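2-hydroxyisobutanoyl-CoA mutase large subunit (Aquincola tertiaricarbonis, PDB 4R3U) forms, with its small cobalamin-binding partner subunit, a mutase that interconverts 2-hydroxyisobutyryl-CoA and (S)-3-hydroxybutyryl-CoA. Local coordinates at residues 123-128 with 171-176; 190-195 with 542-547; 199-204 with 242-247. All blocks are in the same frame, centred on the assembly; numbering follows the deposited sequence.

Contact 1: residues 123-128 with 171-176; sequences TGISTD and EKISVS. With 3KK (S-{(3R,5R,9R)-1-[(2R,3S,4R,5R)-5-(6-amino-9H-purin-9-yl)-4-hydroxy-3-(phosphonooxy)tetrahydrofuran-2-yl]-3,5,9-trihydroxy-8,8-dimethyl-3,5-dioxido-10,14-dioxo-2,4,6-trioxa-11,15-diaza-3lambda~5~,5lambda~5~-diphosphaheptadecan-17-yl} 2-hydroxy-2-methylpropanethioate), chain F.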
loop_
_atom_site.group_PDB
_atom_site.type_symbol
_atom_site.label_atom_id
_atom_site.label_comp_id
_atom_site.label_asym_id
_atom_site.label_seq_id
_atom_site.Cartn_x
_atom_site.Cartn_y
_atom_site.Cartn_z
ATOM N N THR A 123 8.264 12.546 13.855
ATOM C CA THR A 123 9.261 12.324 14.902
ATOM C C THR A 123 10.641 12.925 14.595
ATOM O O THR A 123 11.563 12.834 15.408
ATOM C CB THR A 123 9.265 10.816 15.272
ATOM O OG1 THR A 123 9.580 10.041 14.113
ATOM C CG2 THR A 123 7.899 10.347 15.834
ATOM N N GLY A 124 10.754 13.564 13.439
ATOM C CA GLY A 124 11.958 14.251 12.979
ATOM C C GLY A 124 11.610 15.387 12.046
ATOM O O GLY A 124 10.644 15.283 11.306
ATOM N N ILE A 125 12.379 16.473 12.076
ATOM C CA ILE A 125 12.168 17.625 11.201
ATOM C C ILE A 125 13.027 17.522 9.916
ATOM O O ILE A 125 14.199 17.179 9.994
ATOM C CB ILE A 125 12.406 18.944 11.990
ATOM C CG1 ILE A 125 11.151 19.316 12.802
ATOM C CG2 ILE A 125 12.893 20.118 11.108
ATOM C CD1 ILE A 125 11.474 20.018 14.086
ATOM N N SER A 126 12.427 17.810 8.751
ATOM C CA SER A 126 13.124 17.880 7.474
ATOM C C SER A 126 12.814 19.249 6.880
ATOM O O SER A 126 11.670 19.695 6.922
ATOM C CB SER A 126 12.713 16.750 6.525
ATOM O OG SER A 126 13.317 16.876 5.243
ATOM N N THR A 127 13.817 19.921 6.349
ATOM C CA THR A 127 13.625 21.254 5.791
ATOM C C THR A 127 14.164 21.345 4.367
ATOM O O THR A 127 15.335 21.011 4.121
ATOM C CB THR A 127 14.308 22.315 6.684
ATOM O OG1 THR A 127 14.267 21.926 8.071
ATOM C CG2 THR A 127 13.745 23.731 6.459
ATOM N N ASP A 128 13.299 21.793 3.440
ATOM C CA ASP A 128 13.624 22.115 2.059
ATOM C C ASP A 128 13.660 23.604 1.877
ATOM O O ASP A 128 12.799 24.322 2.376
ATOM C CB ASP A 128 12.695 21.446 1.045
ATOM C CG ASP A 128 13.259 20.092 0.651
ATOM O OD1 ASP A 128 13.935 19.464 1.510
ATOM O OD2 ASP A 128 12.952 19.620 -0.491
ATOM N N GLU A 171 17.472 19.929 21.259
ATOM C CA GLU A 171 18.044 18.832 22.035
ATOM C C GLU A 171 17.072 17.645 22.186
ATOM O O GLU A 171 17.510 16.547 22.512
ATOM C CB GLU A 171 18.423 19.308 23.416
ATOM C CG GLU A 171 19.724 20.065 23.499
ATOM C CD GLU A 171 19.906 20.597 24.900
ATOM O OE1 GLU A 171 18.887 20.713 25.621
ATOM O OE2 GLU A 171 21.064 20.883 25.286
ATOM N N LYS A 172 15.765 17.862 21.949
ATOM C CA LYS A 172 14.718 16.847 22.060
ATOM C C LYS A 172 14.142 16.294 20.730
ATOM O O LYS A 172 13.438 15.287 20.744
ATOM C CB LYS A 172 13.648 17.321 23.038
ATOM C CG LYS A 172 14.170 17.222 24.478
ATOM C CD LYS A 172 13.463 18.071 25.493
ATOM C CE LYS A 172 14.413 18.352 26.645
ATOM N NZ LYS A 172 15.416 19.429 26.353
ATOM N N ILE A 173 14.460 16.928 19.600
ATOM C CA ILE A 173 14.049 16.462 18.264
ATOM C C ILE A 173 15.205 16.653 17.270
ATOM O O ILE A 173 15.907 17.671 17.354
ATOM C CB ILE A 173 12.694 17.104 17.762
ATOM C CG1 ILE A 173 12.102 16.336 16.543
ATOM C CG2 ILE A 173 12.799 18.617 17.481
ATOM C CD1 ILE A 173 10.578 16.604 16.215
ATOM N N SER A 174 15.400 15.707 16.327
ATOM C CA SER A 174 16.436 15.878 15.288
ATOM C C SER A 174 15.929 16.801 14.161
ATOM O O SER A 174 14.741 16.766 13.804
ATOM C CB SER A 174 16.913 14.545 14.722
ATOM O OG SER A 174 15.869 13.824 14.096
ATOM N N VAL A 175 16.841 17.644 13.647
ATOM C CA VAL A 175 16.588 18.623 12.590
ATOM C C VAL A 175 17.497 18.422 11.365
ATOM O O VAL A 175 18.705 18.699 11.435
ATOM C CB VAL A 175 16.640 20.093 13.119
ATOM C CG1 VAL A 175 16.409 21.108 11.993
ATOM C CG2 VAL A 175 15.648 20.312 14.270
ATOM N N SER A 176 16.871 18.034 10.238
ATOM C CA SER A 176 17.477 17.836 8.925
ATOM C C SER A 176 17.302 19.086 8.027
ATOM O O SER A 176 16.217 19.683 7.969
ATOM C CB SER A 176 16.869 16.611 8.229
ATOM O OG SER A 176 17.533 16.347 7.003
HETATM C C4 3KK F . 15.324 17.889 -2.732
HETATM C C3 3KK F . 14.626 16.808 -1.913
HETATM C C2 3KK F . 14.099 15.707 -2.831
HETATM O O3 3KK F . 13.533 17.419 -1.249
HETATM C C1 3KK F . 15.550 16.183 -0.859
HETATM O O1 3KK F . 16.729 15.909 -1.092
HETATM S S1P 3KK F . 14.749 15.903 0.685
HETATM C C2P 3KK F . 16.071 15.218 1.722
HETATM C C3P 3KK F . 15.635 15.185 3.165
HETATM N N4P 3KK F . 16.689 14.540 3.938
HETATM C C5P 3KK F . 16.451 13.946 5.111
HETATM O O5P 3KK F . 15.344 13.897 5.658
HETATM C C6P 3KK F . 17.705 13.321 5.729
HETATM C C7P 3KK F . 17.449 12.767 7.122
HETATM N N8P 3KK F . 18.651 12.093 7.629
HETATM C C9P 3KK F . 18.737 11.695 8.907
HETATM O O9P 3KK F . 17.837 11.894 9.725
HETATM C CAP 3KK F . 20.093 11.065 9.338
HETATM O OAP 3KK F . 21.216 11.705 8.696
HETATM C CBP 3KK F . 20.163 9.500 9.354
HETATM C CDP 3KK F . 21.470 9.042 10.019
HETATM C CEP 3KK F . 20.130 8.919 7.936
HETATM C CCP 3KK F . 19.011 8.896 10.185
HETATM O O6A 3KK F . 19.000 9.524 11.480
HETATM P P2A 3KK F . 17.779 9.504 12.485
HETATM O O4A 3KK F . 16.527 9.752 11.753
HETATM O O5A 3KK F . 18.128 10.394 13.619
HETATM O O3A 3KK F . 17.789 7.942 12.929
HETATM P P1A 3KK F . 18.934 7.160 13.809
HETATM O O1A 3KK F . 20.230 7.889 13.839
HETATM O O2A 3KK F . 18.932 5.756 13.365
HETATM O O5B 3KK F . 18.166 7.238 15.243
HETATM C C5B 3KK F . 18.355 8.308 16.195
HETATM C C4B 3KK F . 18.940 7.751 17.506
HETATM O O4B 3KK F . 18.230 6.557 17.955
HETATM C C3B 3KK F . 20.401 7.351 17.331
HETATM O O3B 3KK F . 21.106 7.682 18.552
HETATM P P3B 3KK F . 22.208 8.859 18.650
HETATM O O8A 3KK F . 23.231 8.420 17.674
HETATM O O7A 3KK F . 21.437 10.068 18.294
HETATM O O9A 3KK F . 22.609 8.779 20.076
HETATM C C2B 3KK F . 20.333 5.847 17.136
HETATM O O2B 3KK F . 21.547 5.199 17.535
HETATM C C1B 3KK F . 19.170 5.463 18.029
HETATM N N9A 3KK F . 18.489 4.214 17.574
HETATM C C8A 3KK F . 17.822 3.989 16.444
HETATM N N7A 3KK F . 17.390 2.731 16.459
HETATM C C5A 3KK F . 17.767 2.172 17.615
HETATM C C4A 3KK F . 18.448 3.104 18.311
HETATM N N3A 3KK F . 18.964 2.834 19.538
HETATM C C2A 3KK F . 18.781 1.562 20.125
HETATM N N1A 3KK F . 18.053 0.612 19.356
HETATM C C6A 3KK F . 17.586 0.937 18.131
HETATM N N6A 3KK F . 16.907 0.054 17.398
HETATM O O HOH W 1 15.835 17.889 5.275
#
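Ile-173 meets residues 123-128 with both branches of its side chain. Its CG1 arm, anti to the backbone N (chi1 -165°), runs alongside the loop at Thr-123 and Gly-124 and lies 3.7 Å from Thr-123 O. The CG2 methyl touches the end of Ile-125, CD1 of which is 3.9 Å away, and the two isoleucine side chains cross at about a right angle. Ile-118 of helix 107-119 packs on both of them.

Ser-174 takes part through its carbonyl oxygen, which accepts a nearly straight bond from Ile-125 N (2.9 Å, 171°). Its hydroxyl turns elsewhere, to Arg-99, a residue that also binds the CoA ester.

Val-175 pairs with Ile-125 in parallel register. Their side chains lie side by side on the sheet face turned to helix 107-119, Val-175 CG1 resting 3.8 Å from Ile-125 CG2.

Ser-176 contributes both backbone and side chain. Its N-H binds Ile-125 O at 2.8 Å, while its carbonyl oxygen receives the Thr-127 hydroxyl, with OG1 3.0 Å away, and a weak bond from Thr-127 N. On the other face of the sheet, Ser-176 OG and Ser-126 OG are both anti to their backbone N and share one water, which also accepts from Thr-127 N. The pantetheine arm of the CoA ester passes over this pair: Ser-176 OG comes within 3.2 Å of C5P, and Ser-126 OG within 3.5 Å of C3P.

Past the end of this pairing, Asp-128 reaches the acyl hydroxyl O3, its OD1 held by Thr-178. Such neighbouring parallel strands are those of a TIM barrel, here with the substrate running along their inner face to Asp-128, a residue thought important for stereospecificity.

Contact 2: residues 190-195 with 542-547; sequences YVALGE and LTIELV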
loop_
_atom_site.group_PDB
_atom_site.type_symbol
_atom_site.label_atom_id
_atom_site.label_comp_id
_atom_site.label_asym_id
_atom_site.label_seq_id
_atom_site.Cartn_x
_atom_site.Cartn_y
_atom_site.Cartn_z
ATOM N N TYR A 190 23.170 26.844 12.537
ATOM C CA TYR A 190 22.598 25.885 13.463
ATOM C C TYR A 190 23.388 25.861 14.772
ATOM O O TYR A 190 22.787 25.916 15.857
ATOM C CB TYR A 190 22.511 24.488 12.825
ATOM C CG TYR A 190 21.562 23.547 13.541
ATOM C CD1 TYR A 190 20.176 23.680 13.407
ATOM C CD2 TYR A 190 22.043 22.497 14.315
ATOM C CE1 TYR A 190 19.296 22.790 14.038
ATOM C CE2 TYR A 190 21.174 21.608 14.959
ATOM C CZ TYR A 190 19.801 21.756 14.817
ATOM O OH TYR A 190 18.953 20.866 15.444
ATOM N N VAL A 191 24.746 25.822 14.655
ATOM C CA VAL A 191 25.677 25.815 15.781
ATOM C C VAL A 191 25.532 27.108 16.577
ATOM O O VAL A 191 25.355 27.048 17.795
ATOM C CB VAL A 191 27.140 25.496 15.347
ATOM C CG1 VAL A 191 28.144 25.734 16.485
ATOM C CG2 VAL A 191 27.245 24.067 14.836
ATOM N N ALA A 192 25.549 28.267 15.886
ATOM C CA ALA A 192 25.354 29.593 16.476
ATOM C C ALA A 192 24.020 29.664 17.233
ATOM O O ALA A 192 23.999 30.190 18.347
ATOM C CB ALA A 192 25.399 30.656 15.390
ATOM N N LEU A 193 22.931 29.090 16.664
ATOM C CA LEU A 193 21.598 29.040 17.291
ATOM C C LEU A 193 21.606 28.191 18.589
ATOM O O LEU A 193 21.068 28.627 19.603
ATOM C CB LEU A 193 20.525 28.533 16.291
ATOM C CG LEU A 193 19.076 28.396 16.813
ATOM C CD1 LEU A 193 18.473 29.734 17.205
ATOM C CD2 LEU A 193 18.191 27.759 15.791
ATOM N N GLY A 194 22.226 27.014 18.522
ATOM C CA GLY A 194 22.370 26.086 19.637
ATOM C C GLY A 194 23.109 26.703 20.793
ATOM O O GLY A 194 22.690 26.544 21.941
ATOM N N GLU A 195 24.179 27.472 20.488
ATOM C CA GLU A 195 24.977 28.196 21.476
ATOM C C GLU A 195 24.139 29.296 22.140
ATOM O O GLU A 195 24.086 29.366 23.374
ATOM C CB GLU A 195 26.263 28.766 20.843
ATOM C CG GLU A 195 27.347 27.714 20.638
ATOM C CD GLU A 195 28.593 28.110 19.860
ATOM O OE1 GLU A 195 29.672 27.539 20.146
ATOM O OE2 GLU A 195 28.487 28.941 18.930
ATOM N N LEU A 542 35.171 30.194 11.712
ATOM C CA LEU A 542 34.988 31.579 11.285
ATOM C C LEU A 542 33.631 31.860 10.675
ATOM O O LEU A 542 33.145 32.974 10.841
ATOM C CB LEU A 542 36.142 32.044 10.378
ATOM C CG LEU A 542 36.347 33.534 10.170
ATOM C CD1 LEU A 542 36.336 34.295 11.475
ATOM C CD2 LEU A 542 37.628 33.760 9.478
ATOM N N THR A 543 33.024 30.871 9.967
ATOM C CA THR A 543 31.681 30.996 9.390
ATOM C C THR A 543 30.663 31.092 10.562
ATOM O O THR A 543 29.692 31.850 10.452
ATOM C CB THR A 543 31.354 29.855 8.414
ATOM O OG1 THR A 543 32.438 29.643 7.518
ATOM C CG2 THR A 543 30.089 30.122 7.602
ATOM N N ILE A 544 30.914 30.365 11.691
ATOM C CA ILE A 544 30.090 30.444 12.912
ATOM C C ILE A 544 30.152 31.892 13.469
ATOM O O ILE A 544 29.102 32.469 13.760
ATOM C CB ILE A 544 30.407 29.341 13.991
ATOM C CG1 ILE A 544 30.215 27.915 13.427
ATOM C CG2 ILE A 544 29.527 29.511 15.244
ATOM C CD1 ILE A 544 30.986 26.816 14.172
ATOM N N GLU A 545 31.357 32.501 13.529
ATOM C CA GLU A 545 31.513 33.882 13.999
ATOM C C GLU A 545 30.847 34.904 13.078
ATOM O O GLU A 545 30.189 35.841 13.548
ATOM C CB GLU A 545 32.980 34.220 14.255
ATOM C CG GLU A 545 33.517 33.624 15.551
ATOM C CD GLU A 545 32.664 33.872 16.785
ATOM O OE1 GLU A 545 32.437 35.059 17.114
ATOM O OE2 GLU A 545 32.165 32.884 17.379
ATOM N N LEU A 546 30.944 34.662 11.771
ATOM C CA LEU A 546 30.349 35.500 10.739
ATOM C C LEU A 546 28.824 35.584 10.836
ATOM O O LEU A 546 28.291 36.689 10.968
ATOM C CB LEU A 546 30.774 35.017 9.345
ATOM C CG LEU A 546 32.110 35.559 8.820
ATOM C CD1 LEU A 546 32.635 34.683 7.695
ATOM C CD2 LEU A 546 31.980 37.020 8.376
ATOM N N VAL A 547 28.129 34.436 10.763
ATOM C CA VAL A 547 26.655 34.339 10.897
ATOM C C VAL A 547 26.141 35.015 12.203
ATOM O O VAL A 547 25.156 35.773 12.157
ATOM C CB VAL A 547 26.086 32.907 10.668
ATOM C CG1 VAL A 547 26.505 32.366 9.303
ATOM C CG2 VAL A 547 26.470 31.936 11.781
#
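Apolar contacts between Ile-544 and the pair Val-191 and Ala-192 make up most of this helix-helix interface. The CD1 end of Ile-544 meets Val-191 CG1 at 3.8 Å, the two side chains crossing obliquely. The other branch, CG2, is anti to its backbone N (chi1 of CG1 -59°), which sets it beside Ala-192, 4.3 Å from CB. One turn further along helix 540-549, Val-547 meets the same alanine methyl with CG2, 4.0 Å from Ala-192 CB.

The short side chain of Ala-192 lets the backbones come near one another, with Ala-192 CA 6.0 Å from Ile-544 CA. The segment axes pass 9.2 Å apart and cross at -66°. In the fold, this joins helix 183-196, which follows barrel strand 175-178, to helix 540-549, far along the chain; helix 158-164 packs on Ala-192 as well, and helix 518-532 backs the far side of 542-547.

Polar groups play a smaller part. The extended chain of Glu-195 crosses Ile-544 at about a right angle, with OE2 3.9 Å from Ile-544 CG2, and the same oxygen forms a salt bridge with Lys-548. Glu-545 OE2 is 5.6 Å from Glu-195 OE2 and has a weak, long ion pair with that lysine, whose positive charge would be expected to ease the repulsion between the two carboxylates.

Contact 3: residues 199-204 with 242-247; sequences YDLNKL and KNLKRY. With 3KK (S-{(3R,5R,9R)-1-[(2R,3S,4R,5R)-5-(6-amino-9H-purin-9-yl)-4-hydroxy-3-(phosphonooxy)tetrahydrofuran-2-yl]-3,5,9-trihydroxy-8,8-dimethyl-3,5-dioxido-10,14-dioxo-2,4,6-trioxa-11,15-diaza-3lambda~5~,5lambda~5~-diphosphaheptadecan-17-yl} 2-hydroxy-2-methylpropanethioate), chain F.
The guanidinium of Arg-246 is engaged at its edge, near its plane, by Lys-203 O and by the 3'-phosphate oxygen O7A of the CoA ester. The bond from NH1 to Lys-203 O is weak (3.0 Å, 121°). NE and NH2 both donate to O7A, NH2 at 2.8 Å, and NE also reaches O9A of the same phosphate, so three bonds grip the anion. A bend at chi3 (80°) turns the guanidinium so that NH1 faces Lys-203 O while NE and NH2 face the phosphate, and the aliphatic part of the arginine lies against Asn-202 O, 3.5 Å from CG. The ring of Tyr-247 also receives its neighbour in plane at an edge, where Leu-204 O lies 3.9 Å from CD1.

The amide of Asn-202 is the third flat group; its OD1 accepts an almost straight bond from Lys-245 N (3.2 Å, 174°) on a lone pair in the carbonyl plane. The lysine chain slants past the asparagine, with Lys-245 CE 3.6 Å from Asn-202 CG.

These bonds join the loop between helix 183-196 and strand 206-208 to the end of helix 226-243, where a type I beta turn runs from Leu-244 to Tyr-247. The 201-203 part of the loop is a short 3-10 segment, and Asp-200 OD1 accepts from Asn-202 N in an Asx turn. Of these two elements, the turn supplies Arg-246 to the CoA phosphate, while the loop meets that arginine through Lys-203 O. Arg-295, also hydrogen-bonded to the CoA ester, lies close to Arg-246.

One water bridges the backbones, donating to Leu-201 O and Leu-204 O and accepting from Arg-246 N. The apolar part of the contact is Leu-201 CB, 3.8 Å from Leu-244 CD2; Leu-187 of helix 183-196 packs against both Leu-244 and Tyr-247.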
loop_
_atom_site.group_PDB
_atom_site.type_symbol
_atom_site.label_atom_id
_atom_site.label_comp_id
_atom_site.label_asym_id
_atom_site.label_seq_id
_atom_site.Cartn_x
_atom_site.Cartn_y
_atom_site.Cartn_z
ATOM N N TYR A 199 22.192 25.352 24.577
ATOM C CA TYR A 199 22.174 23.898 24.390
ATOM C C TYR A 199 23.609 23.354 24.394
ATOM O O TYR A 199 24.555 24.084 24.076
ATOM C CB TYR A 199 21.538 23.508 23.026
ATOM C CG TYR A 199 20.070 23.829 22.793
ATOM C CD1 TYR A 199 19.142 23.772 23.837
ATOM C CD2 TYR A 199 19.589 24.087 21.511
ATOM C CE1 TYR A 199 17.774 23.994 23.608
ATOM C CE2 TYR A 199 18.234 24.324 21.277
ATOM C CZ TYR A 199 17.327 24.266 22.323
ATOM O OH TYR A 199 15.997 24.503 22.078
ATOM N N ASP A 200 23.754 22.056 24.712
ATOM C CA ASP A 200 25.005 21.310 24.620
ATOM C C ASP A 200 25.072 20.881 23.133
ATOM O O ASP A 200 24.116 20.268 22.606
ATOM C CB ASP A 200 24.972 20.092 25.573
ATOM C CG ASP A 200 26.196 19.182 25.587
ATOM O OD1 ASP A 200 27.115 19.397 24.766
ATOM O OD2 ASP A 200 26.207 18.213 26.381
ATOM N N LEU A 201 26.162 21.273 22.443
ATOM C CA LEU A 201 26.332 20.992 21.013
ATOM C C LEU A 201 26.372 19.508 20.720
ATOM O O LEU A 201 25.800 19.069 19.724
ATOM C CB LEU A 201 27.569 21.694 20.430
ATOM C CG LEU A 201 27.626 23.220 20.477
ATOM C CD1 LEU A 201 28.857 23.700 19.806
ATOM C CD2 LEU A 201 26.419 23.874 19.788
ATOM N N ASN A 202 27.005 18.730 21.627
ATOM C CA ASN A 202 27.133 17.277 21.530
ATOM C C ASN A 202 25.805 16.527 21.713
ATOM O O ASN A 202 25.761 15.312 21.511
ATOM C CB ASN A 202 28.251 16.771 22.449
ATOM C CG ASN A 202 29.604 17.299 22.036
ATOM O OD1 ASN A 202 30.042 17.170 20.881
ATOM N ND2 ASN A 202 30.279 17.950 22.969
ATOM N N LYS A 203 24.719 17.260 22.048
ATOM C CA LYS A 203 23.357 16.724 22.218
ATOM C C LYS A 203 22.474 17.068 20.998
ATOM O O LYS A 203 21.329 16.622 20.929
ATOM C CB LYS A 203 22.700 17.300 23.488
ATOM C CG LYS A 203 23.203 16.751 24.816
ATOM C CD LYS A 203 22.338 17.301 25.951
ATOM C CE LYS A 203 23.042 17.426 27.289
ATOM N NZ LYS A 203 22.467 18.553 28.082
ATOM N N LEU A 204 23.002 17.863 20.044
ATOM C CA LEU A 204 22.242 18.260 18.866
ATOM C C LEU A 204 22.235 17.186 17.797
ATOM O O LEU A 204 23.273 16.875 17.216
ATOM C CB LEU A 204 22.711 19.610 18.289
ATOM C CG LEU A 204 22.765 20.811 19.227
ATOM C CD1 LEU A 204 23.210 22.047 18.472
ATOM C CD2 LEU A 204 21.428 21.045 19.959
ATOM N N LYS A 242 34.776 16.395 15.438
ATOM C CA LYS A 242 35.446 16.942 16.612
ATOM C C LYS A 242 34.550 17.818 17.515
ATOM O O LYS A 242 34.885 17.989 18.684
ATOM C CB LYS A 242 36.726 17.712 16.184
ATOM C CG LYS A 242 37.848 16.846 15.586
ATOM C CD LYS A 242 38.901 16.487 16.644
ATOM C CE LYS A 242 40.250 16.138 16.057
ATOM N NZ LYS A 242 41.307 16.054 17.104
ATOM N N ASN A 243 33.426 18.367 17.000
ATOM C CA ASN A 243 32.567 19.286 17.769
ATOM C C ASN A 243 31.105 18.894 17.953
ATOM O O ASN A 243 30.455 19.422 18.863
ATOM C CB ASN A 243 32.655 20.702 17.188
ATOM C CG ASN A 243 34.028 21.312 17.292
ATOM O OD1 ASN A 243 34.390 21.932 18.314
ATOM N ND2 ASN A 243 34.821 21.139 16.238
ATOM N N LEU A 244 30.570 18.012 17.090
ATOM C CA LEU A 244 29.148 17.639 17.139
ATOM C C LEU A 244 28.917 16.110 17.142
ATOM O O LEU A 244 28.547 15.520 16.116
ATOM C CB LEU A 244 28.372 18.312 15.979
ATOM C CG LEU A 244 28.531 19.805 15.747
ATOM C CD1 LEU A 244 28.126 20.157 14.345
ATOM C CD2 LEU A 244 27.735 20.602 16.751
ATOM N N LYS A 245 29.105 15.501 18.320
ATOM C CA LYS A 245 28.977 14.067 18.576
ATOM C C LYS A 245 27.723 13.367 18.033
ATOM O O LYS A 245 27.835 12.241 17.536
ATOM C CB LYS A 245 29.185 13.746 20.071
ATOM C CG LYS A 245 30.647 13.856 20.516
ATOM C CD LYS A 245 30.908 13.122 21.848
ATOM C CE LYS A 245 30.787 14.008 23.078
ATOM N NZ LYS A 245 31.543 13.469 24.240
ATOM N N ARG A 246 26.540 14.008 18.146
ATOM C CA ARG A 246 25.277 13.406 17.704
ATOM C C ARG A 246 24.791 13.878 16.316
ATOM O O ARG A 246 23.723 13.458 15.850
ATOM C CB ARG A 246 24.194 13.591 18.772
ATOM C CG ARG A 246 24.320 12.612 19.899
ATOM C CD ARG A 246 23.151 12.686 20.841
ATOM N NE ARG A 246 21.999 11.970 20.313
ATOM C CZ ARG A 246 20.771 12.472 20.260
ATOM N NH1 ARG A 246 20.525 13.691 20.733
ATOM N NH2 ARG A 246 19.779 11.765 19.731
ATOM N N TYR A 247 25.593 14.732 15.647
ATOM C CA TYR A 247 25.284 15.295 14.329
ATOM C C TYR A 247 25.795 14.458 13.139
ATOM O O TYR A 247 26.907 13.918 13.186
ATOM C CB TYR A 247 25.782 16.747 14.223
ATOM C CG TYR A 247 24.994 17.576 13.242
ATOM C CD1 TYR A 247 23.838 18.240 13.634
ATOM C CD2 TYR A 247 25.397 17.696 11.913
ATOM C CE1 TYR A 247 23.109 19.016 12.735
ATOM C CE2 TYR A 247 24.669 18.459 11.001
ATOM C CZ TYR A 247 23.523 19.115 11.416
ATOM O OH TYR A 247 22.806 19.870 10.521
HETATM C C4 3KK F . 15.324 17.889 -2.732
HETATM C C3 3KK F . 14.626 16.808 -1.913
HETATM C C2 3KK F . 14.099 15.707 -2.831
HETATM O O3 3KK F . 13.533 17.419 -1.249
HETATM C C1 3KK F . 15.550 16.183 -0.859
HETATM O O1 3KK F . 16.729 15.909 -1.092
HETATM S S1P 3KK F . 14.749 15.903 0.685
HETATM C C2P 3KK F . 16.071 15.218 1.722
HETATM C C3P 3KK F . 15.635 15.185 3.165
HETATM N N4P 3KK F . 16.689 14.540 3.938
HETATM C C5P 3KK F . 16.451 13.946 5.111
HETATM O O5P 3KK F . 15.344 13.897 5.658
HETATM C C6P 3KK F . 17.705 13.321 5.729
HETATM C C7P 3KK F . 17.449 12.767 7.122
HETATM N N8P 3KK F . 18.651 12.093 7.629
HETATM C C9P 3KK F . 18.737 11.695 8.907
HETATM O O9P 3KK F . 17.837 11.894 9.725
HETATM C CAP 3KK F . 20.093 11.065 9.338
HETATM O OAP 3KK F . 21.216 11.705 8.696
HETATM C CBP 3KK F . 20.163 9.500 9.354
HETATM C CDP 3KK F . 21.470 9.042 10.019
HETATM C CEP 3KK F . 20.130 8.919 7.936
HETATM C CCP 3KK F . 19.011 8.896 10.185
HETATM O O6A 3KK F . 19.000 9.524 11.480
HETATM P P2A 3KK F . 17.779 9.504 12.485
HETATM O O4A 3KK F . 16.527 9.752 11.753
HETATM O O5A 3KK F . 18.128 10.394 13.619
HETATM O O3A 3KK F . 17.789 7.942 12.929
HETATM P P1A 3KK F . 18.934 7.160 13.809
HETATM O O1A 3KK F . 20.230 7.889 13.839
HETATM O O2A 3KK F . 18.932 5.756 13.365
HETATM O O5B 3KK F . 18.166 7.238 15.243
HETATM C C5B 3KK F . 18.355 8.308 16.195
HETATM C C4B 3KK F . 18.940 7.751 17.506
HETATM O O4B 3KK F . 18.230 6.557 17.955
HETATM C C3B 3KK F . 20.401 7.351 17.331
HETATM O O3B 3KK F . 21.106 7.682 18.552
HETATM P P3B 3KK F . 22.208 8.859 18.650
HETATM O O8A 3KK F . 23.231 8.420 17.674
HETATM O O7A 3KK F . 21.437 10.068 18.294
HETATM O O9A 3KK F . 22.609 8.779 20.076
HETATM C C2B 3KK F . 20.333 5.847 17.136
HETATM O O2B 3KK F . 21.547 5.199 17.535
HETATM C C1B 3KK F . 19.170 5.463 18.029
HETATM N N9A 3KK F . 18.489 4.214 17.574
HETATM C C8A 3KK F . 17.822 3.989 16.444
HETATM N N7A 3KK F . 17.390 2.731 16.459
HETATM C C5A 3KK F . 17.767 2.172 17.615
HETATM C C4A 3KK F . 18.448 3.104 18.311
HETATM N N3A 3KK F . 18.964 2.834 19.538
HETATM C C2A 3KK F . 18.781 1.562 20.125
HETATM N N1A 3KK F . 18.053 0.612 19.356
HETATM C C6A 3KK F . 17.586 0.937 18.131
HETATM N N6A 3KK F . 16.907 0.054 17.398
HETATM O O HOH W 2 25.918 16.710 18.104
#

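Contacts 1 and 2 are buried, whereas contact 3 is only partly so, with exposed lysines in both of its segments. Contact 1 belongs to the barrel sheet and relies on strand-to-strand backbone bonds; contact 2, in the surrounding helical layer, has no hydrogen bond across it and depends on aliphatic packing; contact 3 mixes side-chain and water-mediated bonds between a loop and the turn at the end of helix 226-243. Contacts 1 and 3 both reach the CoA ester, at its acyl and pantetheine portion and at its 3'-phosphate respectively. Helix 183-196 ties the three together: Tyr-190 packs on Val-175 and Tyr-247, and Gly-194 O lies 2.9 Å from Tyr-199 N, a probable hydrogen bond.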